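Local coordinates for protein F2 like fibronectin-binding protein (Streptococcus pneumoniae, PDB 5A0N) that probably acts as a surface adhesin whose N-terminal domain carries an internal thioester, thought to bind host molecules covalently, at residues 36-41 and 114-119; 59-64 and 91-96; 126-131 and 169-174. All blocks are in the same frame, centred on the assembly; numbering follows the deposited sequence. Where two conformers were deposited one is given.

Contact 1 of 3, residues 36-41 and 114-119; sequences YNNLTV and YMYLKD
Asn38 and Tyr116 meet across a wide backbone gap, their CA atoms 10.9 Å apart. In this thioester domain, the turn between strands 35-36 and 41-43 thus touches helix 105-118 of the helical insertion through side chains alone. Residues 37-40 form a beta turn, Thr40 N donating to Asn37 O at 3.1 Å; its central pair, Asn38 and Leu39, both have left-handed helical phi/psi, a conformation asparagine adopts more readily than most residues. The last turns of the helix face it with a tyrosine, long enough to span the gap. With CG anti to the backbone N (chi1 -173°), the Tyr116 phenol extends from the helix until its OH lies 3.4 Å from Asn38 ND2. The angle is too poor for a hydrogen bond, and the two side chains cross nearly at right angles, amide and ring planes 78° apart. The Tyr116 hydroxyl is instead hydrogen-bonded to the carbonyl of Arg136 in helix 132-152, while its ring stacks with Phe6. That helix also supports the turn, since His140 packs on Asn38 and its ND1 bonds to Tyr36 OH. The buried amide and phenol thus meet only through ND2 and OH, each being hydrogen-bonded to other partners. The other branch of the Asn38 amide faces back along its own segment: OD1 lies in the plane of the Tyr36 ring, at its edge, 3.1 Å from CE1.

Contact 2 of 3, residues 59-64 and 91-96; sequences NGKRFP and KENHKW
Lys61 reaches the end of helix 83-93 with its ammonium group, NZ donating to Asn93 O at 2.9 Å. The donor approaches at a C=O...N angle of 121° and stands above the carbonyl plane, 42° out of it, so the bond misses the lone-pair directions. The bend at chi3 (138°) curls the lysine tail over this oxygen, bringing CE within 3.2 Å of Asn93 O as well. A positive charge suits the spot, because the C-terminal turn of a helix presents carbonyls without partners further along the helix and probably carries partial negative charge. One water extends this network: it accepts from Lys61 NZ at 2.9 Å and from Lys95 N at 2.8 Å, and donates to Glu92 O at 2.9 Å, so a single ammonium serves two successive carbonyls, one directly and one through water. The Asn93 amide runs past the lysine in the opposite direction. Its ND2, also a donor, makes no bond to NZ and donates to Phe208 O, while OD1 accepts from Ala210 N; together they fix the rotation of the buried amide. Next door, His94 is held at both nitrogens, by Leu57 O and Ser97 OG. Backbone hydrogen bonds between Arg62 and both Gly207 and Gln209 hold the lysine's loop. The contact thus ties the end of helix 83-93 to the loop following strand 55-56 and to the residues leading into strand 211-216.

Contact 3 of 3, residues 126-131 and 169-174; sequences RAWGTD and SPQQKK
Gln171 presses its CB onto the indole of Trp128, the tight half of a junction between the end of helix 123-128 and the start of helix 170-182. The methylene sits over one face of the five-membered ring, 3.7 Å from its centroid and 25° off the normal, a CH-pi contact. Tryptophan suits the place by offering a broad face to one glutamine and an edge to the next: near the ring plane, its CZ2 meets Gln172 CG at 3.9 Å. Ala127 lets the backbones close in, its CA only 5.2 Å from that of Gln171, and its small CB packs against Gln171 O. Closest of all, Gln171 CG lies 3.2 Å from Ala127 O. Ala175, one turn on, touches both Ala127 and Trp128, while Thr134, Ala135 and Tyr138 of helix 132-152 also pack on the indole. Helix 170-182 opens here with a capping box: Gln172 N donates to Ser169 OG at 3.0 Å, and Ser169 N returns the bond to Gln172 OE1, arriving in the carbonyl plane on a lone pair. The amide nitrogen of Gln172 is held by Gln141 and Tyr138 O. On the partner side, Gly129 takes positive phi in a type II' turn from Trp128 to Asp131, a corner that favours glycine. On the looser side, waters bridge the segments. Bent at chi2 (83°), Gln171 carries its amide away from the indole to a water that donates to OE1 and accepts from Trp128 NE1 at 2.9 Å; Ser169 OG is also bonded to it. A second water donates to Ala127 O at 2.6 Å, whereas its bond from exposed Lys174, NZ to water at 3.4 Å, is weak.

Along the chain, both segments of contact 2 fall between the two halves of contact 1, and contact 3 follows after them. Contacts 1 and 2 have centres about 20 Å apart but touch, Leu39 CD2 packing on Pro64 CG at 3.9 Å, and each joins a loop of the beta-rich part to a helix of the insertion, 105-118 or 83-93. Contact 3, about 16 Å from contact 1 between centres, lies wholly among insertion helices; helix 132-152 borders all three. Contacts 2 and 3, about 30 Å apart between centres, flank the middle of the chain on opposite sides. The helical insertion is thus packed internally at contact 3 and meets the beta-rich part at contacts 1 and 2, among other places.

Contact 1 of 3, residues 36-41 and 114-119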
loop_
_atom_site.group_PDB
_atom_site.type_symbol
_atom_site.label_atom_id
_atom_site.label_comp_id
_atom_site.label_asym_id
_atom_site.label_seq_id
_atom_site.Cartn_x
_atom_site.Cartn_y
_atom_site.Cartn_z
ATOM N N TYR A 36 7.130 -2.732 11.181
ATOM C CA TYR A 36 6.238 -2.232 10.128
ATOM C C TYR A 36 7.103 -1.927 8.915
ATOM O O TYR A 36 7.962 -1.044 8.969
ATOM C CB TYR A 36 5.473 -0.988 10.608
ATOM C CG TYR A 36 4.308 -0.679 9.678
ATOM C CD1 TYR A 36 4.506 -0.084 8.454
ATOM C CD2 TYR A 36 3.033 -1.037 10.017
ATOM C CE1 TYR A 36 3.456 0.129 7.564
ATOM C CE2 TYR A 36 1.985 -0.840 9.140
ATOM C CZ TYR A 36 2.188 -0.277 7.914
ATOM O OH TYR A 36 1.118 -0.100 7.055
ATOM N N ASN A 37 6.883 -2.659 7.811
ATOM C CA ASN A 37 7.830 -2.697 6.700
ATOM C C ASN A 37 7.337 -2.049 5.410
ATOM O O ASN A 37 7.986 -2.157 4.384
ATOM C CB ASN A 37 8.306 -4.120 6.414
ATOM C CG ASN A 37 8.771 -4.805 7.679
ATOM O OD1 ASN A 37 9.430 -4.179 8.527
ATOM N ND2 ASN A 37 8.430 -6.058 7.822
ATOM N N ASN A 38 6.165 -1.385 5.454
ATOM C CA ASN A 38 5.655 -0.569 4.353
ATOM C C ASN A 38 5.385 -1.341 3.077
ATOM O O ASN A 38 5.262 -0.748 2.013
ATOM C CB ASN A 38 6.554 0.610 4.085
ATOM C CG ASN A 38 6.473 1.681 5.147
ATOM O OD1 ASN A 38 5.692 1.638 6.088
ATOM N ND2 ASN A 38 7.276 2.713 4.973
ATOM N N LEU A 39 5.303 -2.667 3.177
ATOM C CA LEU A 39 5.149 -3.523 2.001
ATOM C C LEU A 39 6.204 -3.262 0.946
ATOM O O LEU A 39 5.979 -3.441 -0.238
ATOM C CB LEU A 39 3.716 -3.507 1.458
ATOM C CG LEU A 39 2.696 -4.207 2.352
ATOM C CD1 LEU A 39 1.274 -3.640 2.158
ATOM C CD2 LEU A 39 2.718 -5.732 2.151
ATOM N N THR A 40 7.402 -2.886 1.404
ATOM C CA THR A 40 8.521 -2.738 0.475
ATOM C C THR A 40 8.623 -3.948 -0.428
ATOM O O THR A 40 8.536 -5.091 0.044
ATOM C CB THR A 40 9.834 -2.565 1.255
ATOM O OG1 THR A 40 9.727 -1.389 2.071
ATOM C CG2 THR A 40 11.051 -2.482 0.378
ATOM N N VAL A 41 8.872 -3.715 -1.719
ATOM C CA VAL A 41 8.983 -4.784 -2.698
ATOM C C VAL A 41 10.445 -4.849 -3.126
ATOM O O VAL A 41 11.087 -3.805 -3.358
ATOM C CB VAL A 41 8.043 -4.561 -3.898
ATOM C CG1 VAL A 41 8.121 -5.740 -4.829
ATOM C CG2 VAL A 41 6.606 -4.333 -3.413
ATOM N N TYR A 114 -0.832 8.532 -3.773
ATOM C CA TYR A 114 -0.149 9.799 -4.022
ATOM C C TYR A 114 -0.032 10.642 -2.758
ATOM O O TYR A 114 0.960 11.354 -2.577
ATOM C CB TYR A 114 -0.888 10.562 -5.122
ATOM C CG TYR A 114 -0.345 11.927 -5.463
ATOM C CD1 TYR A 114 0.848 12.083 -6.137
ATOM C CD2 TYR A 114 -1.045 13.067 -5.120
ATOM C CE1 TYR A 114 1.315 13.355 -6.477
ATOM C CE2 TYR A 114 -0.592 14.307 -5.444
ATOM C CZ TYR A 114 0.566 14.462 -6.146
ATOM O OH TYR A 114 0.961 15.744 -6.448
ATOM N N MET A 115 -1.008 10.566 -1.877
ATOM C CA MET A 115 -0.891 11.307 -0.648
ATOM C C MET A 115 0.271 10.786 0.224
ATOM O O MET A 115 0.921 11.574 0.890
ATOM C CB MET A 115 -2.225 11.308 0.086
ATOM C CG MET A 115 -3.319 12.051 -0.668
ATOM S SD MET A 115 -5.007 11.682 -0.121
ATOM C CE MET A 115 -5.179 12.796 1.285
ATOM N N TYR A 116 0.588 9.490 0.152
ATOM C CA TYR A 116 1.758 8.970 0.807
ATOM C C TYR A 116 3.034 9.429 0.094
ATOM O O TYR A 116 4.012 9.838 0.747
ATOM C CB TYR A 116 1.720 7.420 0.893
ATOM C CG TYR A 116 2.858 6.892 1.718
ATOM C CD1 TYR A 116 2.819 6.983 3.077
ATOM C CD2 TYR A 116 3.990 6.406 1.115
ATOM C CE1 TYR A 116 3.899 6.612 3.867
ATOM C CE2 TYR A 116 5.094 6.047 1.871
ATOM C CZ TYR A 116 5.037 6.137 3.252
ATOM O OH TYR A 116 6.173 5.756 3.986
ATOM N N LEU A 117 3.063 9.336 -1.235
ATOM C CA LEU A 117 4.246 9.724 -1.996
ATOM C C LEU A 117 4.601 11.197 -1.850
ATOM O O LEU A 117 5.776 11.534 -1.707
ATOM C CB LEU A 117 4.028 9.425 -3.488
ATOM C CG LEU A 117 5.181 9.746 -4.434
ATOM C CD1 LEU A 117 6.339 8.752 -4.287
ATOM C CD2 LEU A 117 4.719 9.787 -5.884
ATOM N N LYS A 118 3.592 12.066 -1.948
ATOM C CA LYS A 118 3.807 13.508 -2.115
ATOM C C LYS A 118 3.187 14.353 -1.004
ATOM O O LYS A 118 3.643 15.466 -0.745
ATOM C CB LYS A 118 3.295 13.947 -3.514
ATOM C CG LYS A 118 3.495 15.436 -3.855
ATOM C CD LYS A 118 4.948 15.902 -3.798
ATOM N N ASP A 119 2.111 13.884 -0.408
ATOM C CA ASP A 119 1.414 14.614 0.668
ATOM C C ASP A 119 1.077 16.050 0.244
ATOM O O ASP A 119 1.524 17.034 0.856
ATOM C CB ASP A 119 2.257 14.565 1.942
ATOM C CG ASP A 119 1.512 15.005 3.192
ATOM O OD1 ASP A 119 0.280 15.140 3.154
ATOM O OD2 ASP A 119 2.186 15.205 4.214
#

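Contact 2 of 3, residues 59-64 and 91-96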
loop_
_atom_site.group_PDB
_atom_site.type_symbol
_atom_site.label_atom_id
_atom_site.label_comp_id
_atom_site.label_asym_id
_atom_site.label_seq_id
_atom_site.Cartn_x
_atom_site.Cartn_y
_atom_site.Cartn_z
ATOM N N ASN A 59 -7.765 -7.000 1.594
ATOM C CA ASN A 59 -7.552 -7.260 3.003
ATOM C C ASN A 59 -7.940 -8.646 3.483
ATOM O O ASN A 59 -7.581 -9.028 4.610
ATOM C CB ASN A 59 -8.165 -6.163 3.884
ATOM C CG ASN A 59 -9.649 -6.256 4.034
ATOM O OD1 ASN A 59 -10.307 -6.976 3.311
ATOM N ND2 ASN A 59 -10.199 -5.434 4.928
ATOM N N GLY A 60 -8.661 -9.386 2.648
ATOM C CA GLY A 60 -9.142 -10.714 2.981
ATOM C C GLY A 60 -8.355 -11.852 2.382
ATOM O O GLY A 60 -8.729 -13.006 2.537
ATOM N N LYS A 61 -7.241 -11.523 1.727
ATOM C CA LYS A 61 -6.358 -12.515 1.122
ATOM C C LYS A 61 -5.103 -12.661 1.954
ATOM O O LYS A 61 -4.908 -11.975 2.957
ATOM C CB LYS A 61 -6.101 -12.157 -0.346
ATOM C CG LYS A 61 -7.381 -12.263 -1.188
ATOM C CD LYS A 61 -7.084 -12.282 -2.668
ATOM C CE LYS A 61 -7.906 -13.286 -3.430
ATOM N NZ LYS A 61 -7.343 -13.285 -4.789
ATOM N N ARG A 62 -4.230 -13.577 1.537
ATOM C CA ARG A 62 -2.979 -13.765 2.280
ATOM C C ARG A 62 -2.064 -12.574 2.053
ATOM O O ARG A 62 -2.069 -11.953 0.982
ATOM C CB ARG A 62 -2.278 -15.063 1.840
ATOM C CG ARG A 62 -3.072 -16.319 2.099
ATOM C CD ARG A 62 -2.401 -17.566 1.567
ATOM N NE ARG A 62 -1.141 -17.836 2.244
ATOM C CZ ARG A 62 -0.226 -18.685 1.811
ATOM N NH1 ARG A 62 -0.479 -19.407 0.714
ATOM N NH2 ARG A 62 0.934 -18.778 2.464
ATOM N N PHE A 63 -1.299 -12.221 3.076
ATOM C CA PHE A 63 -0.350 -11.104 2.997
ATOM C C PHE A 63 1.049 -11.656 2.802
ATOM O O PHE A 63 1.404 -12.692 3.381
ATOM C CB PHE A 63 -0.374 -10.271 4.280
ATOM C CG PHE A 63 -1.556 -9.345 4.447
ATOM C CD1 PHE A 63 -2.792 -9.547 3.819
ATOM C CD2 PHE A 63 -1.436 -8.256 5.280
ATOM C CE1 PHE A 63 -3.832 -8.687 4.056
ATOM C CE2 PHE A 63 -2.466 -7.411 5.516
ATOM C CZ PHE A 63 -3.675 -7.643 4.920
ATOM N N PRO A 64 1.863 -10.948 2.030
ATOM C CA PRO A 64 3.223 -11.433 1.750
ATOM C C PRO A 64 4.203 -11.134 2.865
ATOM O O PRO A 64 4.010 -10.219 3.666
ATOM C CB PRO A 64 3.595 -10.678 0.472
ATOM C CG PRO A 64 2.887 -9.357 0.674
ATOM C CD PRO A 64 1.565 -9.713 1.294
ATOM N N LYS A 91 -10.050 -6.133 -9.830
ATOM C CA LYS A 91 -11.198 -7.012 -9.863
ATOM C C LYS A 91 -10.781 -8.494 -9.916
ATOM O O LYS A 91 -11.376 -9.355 -9.265
ATOM C CB LYS A 91 -12.129 -6.634 -11.053
ATOM C CG LYS A 91 -13.427 -7.387 -11.047
ATOM N N GLU A 92 -9.745 -8.789 -10.685
ATOM C CA GLU A 92 -9.224 -10.148 -10.791
ATOM C C GLU A 92 -8.743 -10.671 -9.440
ATOM O O GLU A 92 -8.846 -11.850 -9.150
ATOM C CB GLU A 92 -8.086 -10.114 -11.792
ATOM C CG GLU A 92 -7.466 -11.396 -12.279
ATOM C CD GLU A 92 -6.508 -11.019 -13.414
ATOM O OE1 GLU A 92 -6.979 -10.617 -14.516
ATOM O OE2 GLU A 92 -5.299 -11.009 -13.175
ATOM N N ASN A 93 -8.194 -9.777 -8.621
ATOM C CA ASN A 93 -7.725 -10.155 -7.291
ATOM C C ASN A 93 -8.878 -10.259 -6.270
ATOM O O ASN A 93 -8.680 -10.708 -5.146
ATOM C CB ASN A 93 -6.667 -9.128 -6.814
ATOM C CG ASN A 93 -5.872 -9.581 -5.609
ATOM O OD1 ASN A 93 -5.809 -8.882 -4.611
ATOM N ND2 ASN A 93 -5.235 -10.758 -5.713
ATOM N N HIS A 94 -10.083 -9.866 -6.623
ATOM C CA HIS A 94 -11.265 -9.968 -5.782
ATOM C C HIS A 94 -12.372 -10.839 -6.499
ATOM O O HIS A 94 -13.529 -10.416 -6.645
ATOM C CB HIS A 94 -11.842 -8.576 -5.577
ATOM C CG HIS A 94 -11.101 -7.733 -4.610
ATOM N ND1 HIS A 94 -11.550 -7.520 -3.326
ATOM C CD2 HIS A 94 -9.927 -7.074 -4.714
ATOM C CE1 HIS A 94 -10.685 -6.762 -2.684
ATOM N NE2 HIS A 94 -9.688 -6.491 -3.496
ATOM N N LYS A 95 -12.028 -12.015 -6.987
ATOM C CA LYS A 95 -13.009 -12.850 -7.681
ATOM C C LYS A 95 -14.235 -13.207 -6.819
ATOM O O LYS A 95 -15.366 -13.324 -7.354
ATOM C CB LYS A 95 -12.341 -14.123 -8.202
ATOM N N TRP A 96 -14.012 -13.372 -5.510
ATOM C CA TRP A 96 -15.067 -13.820 -4.579
ATOM C C TRP A 96 -15.598 -12.741 -3.641
ATOM O O TRP A 96 -16.323 -13.045 -2.690
ATOM C CB TRP A 96 -14.571 -15.019 -3.753
ATOM C CG TRP A 96 -13.989 -16.092 -4.624
ATOM C CD1 TRP A 96 -12.695 -16.533 -4.640
ATOM C CD2 TRP A 96 -14.679 -16.824 -5.642
ATOM N NE1 TRP A 96 -12.543 -17.511 -5.598
ATOM C CE2 TRP A 96 -13.748 -17.702 -6.227
ATOM C CE3 TRP A 96 -15.996 -16.825 -6.109
ATOM C CZ2 TRP A 96 -14.093 -18.588 -7.260
ATOM C CZ3 TRP A 96 -16.339 -17.695 -7.126
ATOM C CH2 TRP A 96 -15.392 -18.564 -7.696
HETATM O O HOH W 1 -9.535 -13.261 -6.659
#

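Contact 3 of 3, residues 126-131 and 169-174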
loop_
_atom_site.group_PDB
_atom_site.type_symbol
_atom_site.label_atom_id
_atom_site.label_comp_id
_atom_site.label_asym_id
_atom_site.label_seq_id
_atom_site.Cartn_x
_atom_site.Cartn_y
_atom_site.Cartn_z
ATOM N N ARG A 126 1.126 18.440 9.766
ATOM C CA ARG A 126 0.079 18.754 10.746
ATOM C C ARG A 126 -0.084 17.680 11.817
ATOM O O ARG A 126 -0.426 17.994 12.939
ATOM C CB ARG A 126 -1.252 19.000 10.012
ATOM C CG ARG A 126 -1.223 20.284 9.185
ATOM C CD ARG A 126 -2.541 20.532 8.532
ATOM N NE ARG A 126 -2.768 19.657 7.392
ATOM C CZ ARG A 126 -3.950 19.287 6.910
ATOM N NH1 ARG A 126 -5.094 19.605 7.516
ATOM N NH2 ARG A 126 -3.956 18.581 5.812
ATOM N N ALA A 127 0.103 16.405 11.452
ATOM C CA ALA A 127 -0.133 15.304 12.390
ATOM C C ALA A 127 1.087 14.894 13.200
ATOM O O ALA A 127 0.941 14.552 14.385
ATOM C CB ALA A 127 -0.700 14.099 11.634
ATOM N N TRP A 128 2.246 14.876 12.543
ATOM C CA TRP A 128 3.512 14.435 13.168
ATOM C C TRP A 128 4.540 15.551 13.316
ATOM O O TRP A 128 5.573 15.332 13.934
ATOM C CB TRP A 128 4.156 13.236 12.413
ATOM C CG TRP A 128 3.447 11.967 12.623
ATOM C CD1 TRP A 128 3.614 11.095 13.663
ATOM C CD2 TRP A 128 2.434 11.393 11.781
ATOM N NE1 TRP A 128 2.742 10.028 13.525
ATOM C CE2 TRP A 128 2.005 10.206 12.384
ATOM C CE3 TRP A 128 1.845 11.790 10.589
ATOM C CZ2 TRP A 128 1.011 9.417 11.828
ATOM C CZ3 TRP A 128 0.858 10.996 10.038
ATOM C CH2 TRP A 128 0.446 9.844 10.653
ATOM N N GLY A 129 4.303 16.725 12.737
ATOM C CA GLY A 129 5.274 17.812 12.822
ATOM C C GLY A 129 6.521 17.390 12.074
ATOM O O GLY A 129 6.459 16.997 10.900
ATOM N N THR A 130 7.649 17.487 12.764
ATOM C CA THR A 130 8.961 17.191 12.197
ATOM C C THR A 130 9.365 15.725 12.369
ATOM O O THR A 130 10.456 15.348 11.948
ATOM C CB THR A 130 10.065 18.081 12.819
ATOM O OG1 THR A 130 10.140 17.858 14.236
ATOM C CG2 THR A 130 9.774 19.538 12.561
ATOM N N ASP A 131 8.508 14.898 12.972
ATOM C CA ASP A 131 8.878 13.514 13.252
ATOM C C ASP A 131 8.590 12.624 12.044
ATOM O O ASP A 131 7.655 11.802 12.020
ATOM C CB ASP A 131 8.203 12.994 14.516
ATOM C CG ASP A 131 8.720 11.627 14.927
ATOM O OD1 ASP A 131 9.650 11.093 14.268
ATOM O OD2 ASP A 131 8.186 11.085 15.917
ATOM N N SER A 169 -2.302 5.517 17.041
ATOM C CA SER A 169 -1.761 6.583 17.883
ATOM C C SER A 169 -2.646 7.828 17.746
ATOM O O SER A 169 -3.415 7.964 16.777
ATOM C CB SER A 169 -0.327 6.918 17.480
ATOM O OG SER A 169 -0.319 7.523 16.196
ATOM N N PRO A 170 -2.529 8.770 18.682
ATOM C CA PRO A 170 -3.278 10.013 18.524
ATOM C C PRO A 170 -2.958 10.725 17.196
ATOM O O PRO A 170 -3.845 11.308 16.569
ATOM C CB PRO A 170 -2.797 10.856 19.725
ATOM C CG PRO A 170 -2.377 9.852 20.744
ATOM C CD PRO A 170 -1.792 8.714 19.968
ATOM N N GLN A 171 -1.697 10.699 16.781
ATOM C CA GLN A 171 -1.287 11.343 15.522
ATOM C C GLN A 171 -1.921 10.629 14.335
ATOM O O GLN A 171 -2.359 11.281 13.370
ATOM C CB GLN A 171 0.233 11.310 15.366
ATOM C CG GLN A 171 0.962 12.090 16.424
ATOM C CD GLN A 171 1.178 11.347 17.740
ATOM O OE1 GLN A 171 0.932 10.155 17.877
ATOM N NE2 GLN A 171 1.678 12.083 18.716
ATOM N N GLN A 172 -1.992 9.298 14.379
ATOM C CA GLN A 172 -2.704 8.560 13.312
ATOM C C GLN A 172 -4.173 8.933 13.217
ATOM O O GLN A 172 -4.705 9.046 12.109
ATOM C CB GLN A 172 -2.563 7.058 13.515
ATOM C CG GLN A 172 -1.183 6.532 13.141
ATOM C CD GLN A 172 -1.071 5.047 13.340
ATOM O OE1 GLN A 172 -1.339 4.558 14.435
ATOM N NE2 GLN A 172 -0.667 4.336 12.313
ATOM N N LYS A 173 -4.824 9.047 14.367
ATOM C CA LYS A 173 -6.234 9.413 14.380
ATOM C C LYS A 173 -6.440 10.790 13.728
ATOM O O LYS A 173 -7.357 10.992 12.929
ATOM C CB LYS A 173 -6.798 9.364 15.787
ATOM C CG LYS A 173 -6.825 7.951 16.352
ATOM C CD LYS A 173 -7.258 7.940 17.802
ATOM C CE LYS A 173 -7.204 6.551 18.406
ATOM N NZ LYS A 173 -7.482 6.592 19.849
ATOM N N LYS A 174 -5.566 11.750 14.052
ATOM C CA LYS A 174 -5.632 13.077 13.442
ATOM C C LYS A 174 -5.395 12.970 11.940
ATOM O O LYS A 174 -6.117 13.577 11.141
ATOM C CB LYS A 174 -4.627 14.029 14.077
ATOM C CG LYS A 174 -4.856 14.265 15.559
ATOM C CD LYS A 174 -3.817 15.209 16.151
ATOM C CE LYS A 174 -4.157 15.488 17.609
ATOM N NZ LYS A 174 -3.039 16.123 18.349
HETATM O O HOH W 2 -0.329 15.615 16.405
HETATM O O HOH W 3 2.304 8.173 15.729
#